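Local coordinates for protein lasso peptide isopeptidase AtxE2 (Asticcacaulis excentricus, PDB 5TXE) that hydrolyses the isopeptide bond of the lasso peptides astexin-2 and astexin-3, opening these threaded substrates into linear peptides, at residues 82-87 with 641-646; 43-48 with 77-82. The protein carries 1 engineered substitution. All blocks are in the same frame, centred on the assembly; numbering follows the deposited sequence.

Interaction 1: 82-87 with 641-646; sequences NLNVFR and WQPAHR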
loop_
_atom_site.group_PDB
_atom_site.type_symbol
_atom_site.label_atom_id
_atom_site.label_comp_id
_atom_site.label_asym_id
_atom_site.label_seq_id
_atom_site.Cartn_x
_atom_site.Cartn_y
_atom_site.Cartn_z
ATOM N N ASN A 82 19.984 -10.086 -2.776
ATOM C CA ASN A 82 19.089 -9.672 -1.672
ATOM C C ASN A 82 19.116 -8.181 -1.439
ATOM O O ASN A 82 19.185 -7.708 -0.333
ATOM C CB ASN A 82 19.330 -10.429 -0.358
ATOM C CG ASN A 82 18.209 -10.168 0.648
ATOM O OD1 ASN A 82 17.056 -9.985 0.254
ATOM N ND2 ASN A 82 18.539 -10.100 1.940
ATOM N N LEU A 83 19.054 -7.454 -2.535
ATOM C CA LEU A 83 19.105 -5.997 -2.549
ATOM C C LEU A 83 18.232 -5.431 -3.628
ATOM O O LEU A 83 18.167 -5.968 -4.736
ATOM C CB LEU A 83 20.529 -5.516 -2.835
ATOM C CG LEU A 83 21.547 -5.582 -1.690
ATOM C CD1 LEU A 83 22.968 -5.236 -2.218
ATOM C CD2 LEU A 83 21.213 -4.683 -0.508
ATOM N N ASN A 84 17.498 -4.391 -3.269
ATOM C CA ASN A 84 16.918 -3.495 -4.237
ATOM C C ASN A 84 17.964 -2.588 -4.841
ATOM O O ASN A 84 18.886 -2.146 -4.170
ATOM C CB ASN A 84 15.856 -2.644 -3.567
ATOM C CG ASN A 84 14.562 -3.431 -3.333
ATOM O OD1 ASN A 84 13.798 -3.652 -4.259
ATOM N ND2 ASN A 84 14.352 -3.878 -2.121
ATOM N N VAL A 85 17.820 -2.353 -6.126
ATOM C CA VAL A 85 18.641 -1.402 -6.847
ATOM C C VAL A 85 17.753 -0.215 -7.259
ATOM O O VAL A 85 16.730 -0.423 -7.905
ATOM C CB VAL A 85 19.196 -2.049 -8.139
ATOM C CG1 VAL A 85 20.059 -1.044 -8.896
ATOM C CG2 VAL A 85 20.041 -3.262 -7.749
ATOM N N PHE A 86 18.134 0.973 -6.836
ATOM C CA PHE A 86 17.388 2.178 -7.170
ATOM C C PHE A 86 18.102 3.012 -8.244
ATOM O O PHE A 86 19.304 3.115 -8.236
ATOM C CB PHE A 86 17.188 3.029 -5.924
ATOM C CG PHE A 86 16.336 2.379 -4.886
ATOM C CD1 PHE A 86 14.963 2.495 -4.955
ATOM C CD2 PHE A 86 16.895 1.645 -3.864
ATOM C CE1 PHE A 86 14.154 1.913 -4.016
ATOM C CE2 PHE A 86 16.085 1.063 -2.914
ATOM C CZ PHE A 86 14.715 1.197 -3.002
ATOM N N ARG A 87 17.325 3.618 -9.144
ATOM C CA ARG A 87 17.858 4.514 -10.214
ATOM C C ARG A 87 16.962 5.755 -10.266
ATOM O O ARG A 87 15.725 5.620 -10.255
ATOM C CB ARG A 87 17.747 3.931 -11.630
ATOM C CG ARG A 87 18.040 2.508 -11.844
ATOM C CD ARG A 87 17.973 2.148 -13.308
ATOM N NE ARG A 87 16.815 1.343 -13.685
ATOM C CZ ARG A 87 16.056 1.608 -14.732
ATOM N NH1 ARG A 87 16.275 2.691 -15.494
ATOM N NH2 ARG A 87 15.059 0.806 -15.041
ATOM N N TRP A 641 10.492 -6.273 2.980
ATOM C CA TRP A 641 11.241 -5.394 2.094
ATOM C C TRP A 641 12.417 -6.099 1.423
ATOM O O TRP A 641 12.914 -5.625 0.384
ATOM C CB TRP A 641 11.705 -4.169 2.893
ATOM C CG TRP A 641 12.711 -4.431 3.930
ATOM C CD1 TRP A 641 12.479 -4.889 5.174
ATOM C CD2 TRP A 641 14.153 -4.160 3.854
ATOM N NE1 TRP A 641 13.689 -4.977 5.876
ATOM C CE2 TRP A 641 14.713 -4.544 5.073
ATOM C CE3 TRP A 641 14.997 -3.658 2.861
ATOM C CZ2 TRP A 641 16.084 -4.424 5.347
ATOM C CZ3 TRP A 641 16.363 -3.553 3.125
ATOM C CH2 TRP A 641 16.887 -3.925 4.372
ATOM N N GLN A 642 12.887 -7.235 1.976
ATOM C CA GLN A 642 14.101 -7.864 1.444
ATOM C C GLN A 642 13.749 -8.842 0.328
ATOM O O GLN A 642 12.924 -9.727 0.504
ATOM C CB GLN A 642 14.915 -8.571 2.531
ATOM C CG GLN A 642 15.324 -7.672 3.691
ATOM C CD GLN A 642 16.250 -8.373 4.675
ATOM O OE1 GLN A 642 17.138 -9.096 4.294
ATOM N NE2 GLN A 642 16.009 -8.174 5.927
ATOM N N PRO A 643 14.315 -8.626 -0.863
ATOM C CA PRO A 643 13.905 -9.424 -2.012
ATOM C C PRO A 643 14.049 -10.930 -1.840
ATOM O O PRO A 643 13.183 -11.674 -2.334
ATOM C CB PRO A 643 14.824 -8.935 -3.112
ATOM C CG PRO A 643 15.110 -7.503 -2.722
ATOM C CD PRO A 643 15.260 -7.565 -1.240
ATOM N N ALA A 644 15.115 -11.397 -1.171
ATOM C CA ALA A 644 15.272 -12.843 -0.980
ATOM C C ALA A 644 14.142 -13.371 -0.127
ATOM O O ALA A 644 13.621 -14.460 -0.346
ATOM C CB ALA A 644 16.610 -13.167 -0.338
ATOM N N HIS A 645 13.753 -12.566 0.842
ATOM C CA HIS A 645 12.661 -12.986 1.698
ATOM C C HIS A 645 11.360 -13.106 0.923
ATOM O O HIS A 645 10.580 -14.054 1.136
ATOM C CB HIS A 645 12.451 -12.013 2.825
ATOM C CG HIS A 645 13.532 -12.012 3.831
ATOM N ND1 HIS A 645 13.631 -11.044 4.805
ATOM C CD2 HIS A 645 14.544 -12.877 4.049
ATOM C CE1 HIS A 645 14.673 -11.308 5.569
ATOM N NE2 HIS A 645 15.278 -12.383 5.091
ATOM N N ARG A 646 11.073 -12.100 0.112
ATOM C CA ARG A 646 9.822 -12.103 -0.660
ATOM C C ARG A 646 9.776 -13.293 -1.556
ATOM O O ARG A 646 8.764 -13.975 -1.634
ATOM C CB ARG A 646 9.693 -10.828 -1.462
ATOM C CG ARG A 646 8.521 -10.796 -2.478
ATOM C CD ARG A 646 8.137 -9.361 -2.880
ATOM N NE ARG A 646 7.340 -8.742 -1.816
ATOM C CZ ARG A 646 7.771 -7.834 -0.948
ATOM N NH1 ARG A 646 9.001 -7.278 -1.028
ATOM N NH2 ARG A 646 6.949 -7.464 0.020
HETATM O O HOH W 1 11.589 -5.044 -1.636
#

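Interaction 2: 43-48 with 77-82; sequences LVRLAD and ADPVTN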
loop_
_atom_site.group_PDB
_atom_site.type_symbol
_atom_site.label_atom_id
_atom_site.label_comp_id
_atom_site.label_asym_id
_atom_site.label_seq_id
_atom_site.Cartn_x
_atom_site.Cartn_y
_atom_site.Cartn_z
ATOM N N LEU A 43 8.366 -12.588 -11.190
ATOM C CA LEU A 43 7.534 -11.609 -10.493
ATOM C C LEU A 43 8.337 -10.748 -9.523
ATOM O O LEU A 43 8.195 -9.529 -9.474
ATOM C CB LEU A 43 6.428 -12.329 -9.738
ATOM C CG LEU A 43 5.472 -11.463 -8.942
ATOM C CD1 LEU A 43 4.739 -10.520 -9.898
ATOM C CD2 LEU A 43 4.473 -12.309 -8.154
ATOM N N VAL A 44 9.197 -11.374 -8.734
ATOM C CA VAL A 44 9.916 -10.609 -7.743
ATOM C C VAL A 44 10.861 -9.602 -8.405
ATOM O O VAL A 44 11.158 -8.559 -7.821
ATOM C CB VAL A 44 10.664 -11.513 -6.737
ATOM C CG1 VAL A 44 11.870 -12.181 -7.375
ATOM C CG2 VAL A 44 11.199 -10.692 -5.565
ATOM N N ARG A 45 11.298 -9.873 -9.635
ATOM C CA ARG A 45 12.183 -8.942 -10.324
ATOM C C ARG A 45 11.476 -7.857 -11.151
ATOM O O ARG A 45 12.150 -7.056 -11.778
ATOM C CB ARG A 45 13.097 -9.730 -11.248
ATOM C CG ARG A 45 14.115 -10.614 -10.539
ATOM C CD ARG A 45 14.898 -11.421 -11.567
ATOM N NE ARG A 45 16.073 -12.053 -11.000
ATOM C CZ ARG A 45 16.066 -13.202 -10.368
ATOM N NH1 ARG A 45 14.932 -13.863 -10.179
ATOM N NH2 ARG A 45 17.201 -13.703 -9.921
ATOM N N LEU A 46 10.149 -7.858 -11.222
ATOM C CA LEU A 46 9.437 -6.762 -11.986
ATOM C C LEU A 46 9.616 -5.452 -11.273
ATOM O O LEU A 46 9.267 -5.322 -10.086
ATOM C CB LEU A 46 7.962 -7.080 -12.164
ATOM C CG LEU A 46 7.653 -8.295 -13.058
ATOM C CD1 LEU A 46 6.175 -8.651 -13.079
ATOM C CD2 LEU A 46 8.124 -8.055 -14.480
ATOM N N ALA A 47 10.214 -4.485 -11.968
ATOM C CA ALA A 47 10.543 -3.207 -11.395
ATOM C C ALA A 47 9.298 -2.415 -11.069
ATOM O O ALA A 47 8.204 -2.781 -11.522
ATOM C CB ALA A 47 11.389 -2.429 -12.368
ATOM N N ASP A 48 9.474 -1.398 -10.230
ATOM C CA ASP A 48 8.385 -0.555 -9.762
ATOM C C ASP A 48 8.849 0.914 -9.707
ATOM O O ASP A 48 10.046 1.223 -9.819
ATOM C CB ASP A 48 7.860 -1.022 -8.389
ATOM C CG ASP A 48 6.296 -0.809 -8.220
ATOM O OD1 ASP A 48 5.579 -0.238 -9.129
ATOM O OD2 ASP A 48 5.779 -1.197 -7.135
ATOM N N ALA A 77 14.232 -5.245 -7.738
ATOM C CA ALA A 77 14.658 -6.160 -6.679
ATOM C C ALA A 77 15.483 -7.292 -7.246
ATOM O O ALA A 77 15.150 -7.851 -8.303
ATOM C CB ALA A 77 13.418 -6.717 -5.963
ATOM N N ASP A 78 16.508 -7.680 -6.495
ATOM C CA ASP A 78 17.376 -8.782 -6.890
ATOM C C ASP A 78 17.471 -9.735 -5.728
ATOM O O ASP A 78 18.101 -9.414 -4.729
ATOM C CB ASP A 78 18.770 -8.273 -7.259
ATOM C CG ASP A 78 19.731 -9.427 -7.680
ATOM O OD1 ASP A 78 19.386 -10.637 -7.582
ATOM O OD2 ASP A 78 20.849 -9.118 -8.143
ATOM N N PRO A 79 16.861 -10.916 -5.854
ATOM C CA PRO A 79 16.770 -11.860 -4.747
ATOM C C PRO A 79 18.041 -12.674 -4.526
ATOM O O PRO A 79 18.214 -13.237 -3.459
ATOM C CB PRO A 79 15.598 -12.748 -5.133
ATOM C CG PRO A 79 15.561 -12.689 -6.610
ATOM C CD PRO A 79 16.073 -11.341 -7.013
ATOM N N VAL A 80 18.977 -12.625 -5.476
ATOM C CA VAL A 80 20.243 -13.333 -5.307
ATOM C C VAL A 80 21.160 -12.509 -4.450
ATOM O O VAL A 80 21.750 -13.019 -3.493
ATOM C CB VAL A 80 20.876 -13.665 -6.663
ATOM C CG1 VAL A 80 22.267 -14.297 -6.493
ATOM C CG2 VAL A 80 19.976 -14.641 -7.423
ATOM N N THR A 81 21.282 -11.220 -4.749
ATOM C CA THR A 81 22.098 -10.343 -3.914
ATOM C C THR A 81 21.296 -9.878 -2.742
ATOM O O THR A 81 21.865 -9.335 -1.795
ATOM C CB THR A 81 22.520 -9.027 -4.625
ATOM O OG1 THR A 81 21.317 -8.364 -5.109
ATOM C CG2 THR A 81 23.457 -9.325 -5.767
ATOM N N ASN A 82 19.984 -10.086 -2.776
ATOM C CA ASN A 82 19.089 -9.672 -1.672
ATOM C C ASN A 82 19.116 -8.181 -1.439
ATOM O O ASN A 82 19.185 -7.708 -0.333
ATOM C CB ASN A 82 19.330 -10.429 -0.358
ATOM C CG ASN A 82 18.209 -10.168 0.648
ATOM O OD1 ASN A 82 17.056 -9.985 0.254
ATOM N ND2 ASN A 82 18.539 -10.100 1.940
HETATM O O HOH W 2 11.628 -5.728 -8.395
HETATM O O HOH W 3 19.357 -12.061 -9.944
#

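Interaction 1: 82-87 with 641-646
Asn-82 meets the start of helix 643-662 in a polar surface contact that joins the first, all-antiparallel sheet of the chain to the hydrolase domain of this prolyl oligopeptidase relative. Asn-82 OD1 accepts the first-turn N-H of Ala-644 at 2.8 Å, with the donor above the carbonyl plane and the bond nearly straight (163°). Asn-82 ND2 gives a hydrogen to OE1 of the N-cap residue Gln-642 at 2.9 Å, on an in-plane lone pair, the two amides nearly coplanar. Asparagine suits the place because it tolerates the left-handed backbone (phi 61°) of the G1 beta bulge opposite Asp-78 and because its amide both accepts and donates; CG anti to the backbone N (chi1 -169°) carries that amide to the helix start. Ala-644 is small enough for its CB to stand 3.3 Å from Asn-82 OD1. Pro-643 has no N-H to donate, which costs nothing in a first helical turn, and its CG lies 3.8 Å from Asn-84 ND2. Asn-84 ND2 makes a weak hydrogen bond to Trp-641 O and a water-mediated link to the same oxygen, while its OD1 accepts from Arg-75. Strand 83-92 runs between strands 69-78 and 100-104, its first residues abutting helix 643-662.

Interaction 2: 43-48 with 77-82
Arg-45 lies across Pro-79 where residues 44-45, in the region of helix 40-44, pack on the hairpin turn between strands 69-78 and 83-92, a turn that opens with an Asx turn at Asp-78. The arginine leaves the backbone with CG anti to the carbonyl carbon (chi1 -68°) and stays extended to NE, which carries its flat head out over the proline. One face of the guanidinium receives Pro-79 CG, 3.6 Å above the plane and offset toward the rim, and the two side chains cross at about a right angle. Val-80 CG2 lies at the edge of the group, 3.8 Å from Arg-45 NH2. A long, flat cation suits this position because its face can lie on apolar carbon while its N-H groups point elsewhere: NH1 donates to Glu-41 O, and NH2 to a water in the guanidinium plane. That water passes a hydrogen on to Asp-78 OD1, so the opposite charges are linked indirectly. Were the side chain cut back to an alanine here, one side of the Pro-79 ring would probably lose its cover, and Asp-78 its water-linked cationic neighbour. Val-44 flanks the same proline: with CG1 set between the backbone N and the carbonyl carbon (chi1 72°), this branch touches Pro-79 CG at 3.8 Å, and valine suits the place as a compact, wholly apolar side chain. Proline offers a rigid apolar ring to both neighbours, and Leu-647 of helix 643-662 also packs against it. Ala-77 is small enough for its CB to come 3.5 Å from Val-44 O, and a second water takes its N-H and donates to the carbonyls of Val-44 and Leu-46. Within the turn, Asp-78 OD1 accepts the N-H of Val-80 at 2.9 Å, met from above the carboxylate plane.

Interactions 1 and 2 share Asn-82; their centres lie about 6 Å apart, and both use the hairpin of strands 69-78 and 83-92, the 77-82 turn leading straight into strand 83-92. Leu-83 O and Asp-78 N, 3.0 Å apart, probably form a hydrogen bond that pairs the two strands. Helix 643-662 touches both regions: Ala-644 CB packs 3.5 Å from Pro-79 O, and Pro-643 CB lies 3.7 Å from Asp-78 O. The turn is therefore held between residues 43-48 and the helix start. Only interaction 1 approaches the catalytic machinery, the Trp-641 side chain being about 9 Å from that of His-638, inferred to belong to the charge relay; interaction 2 lies away from the catalytic and substrate-binding residues.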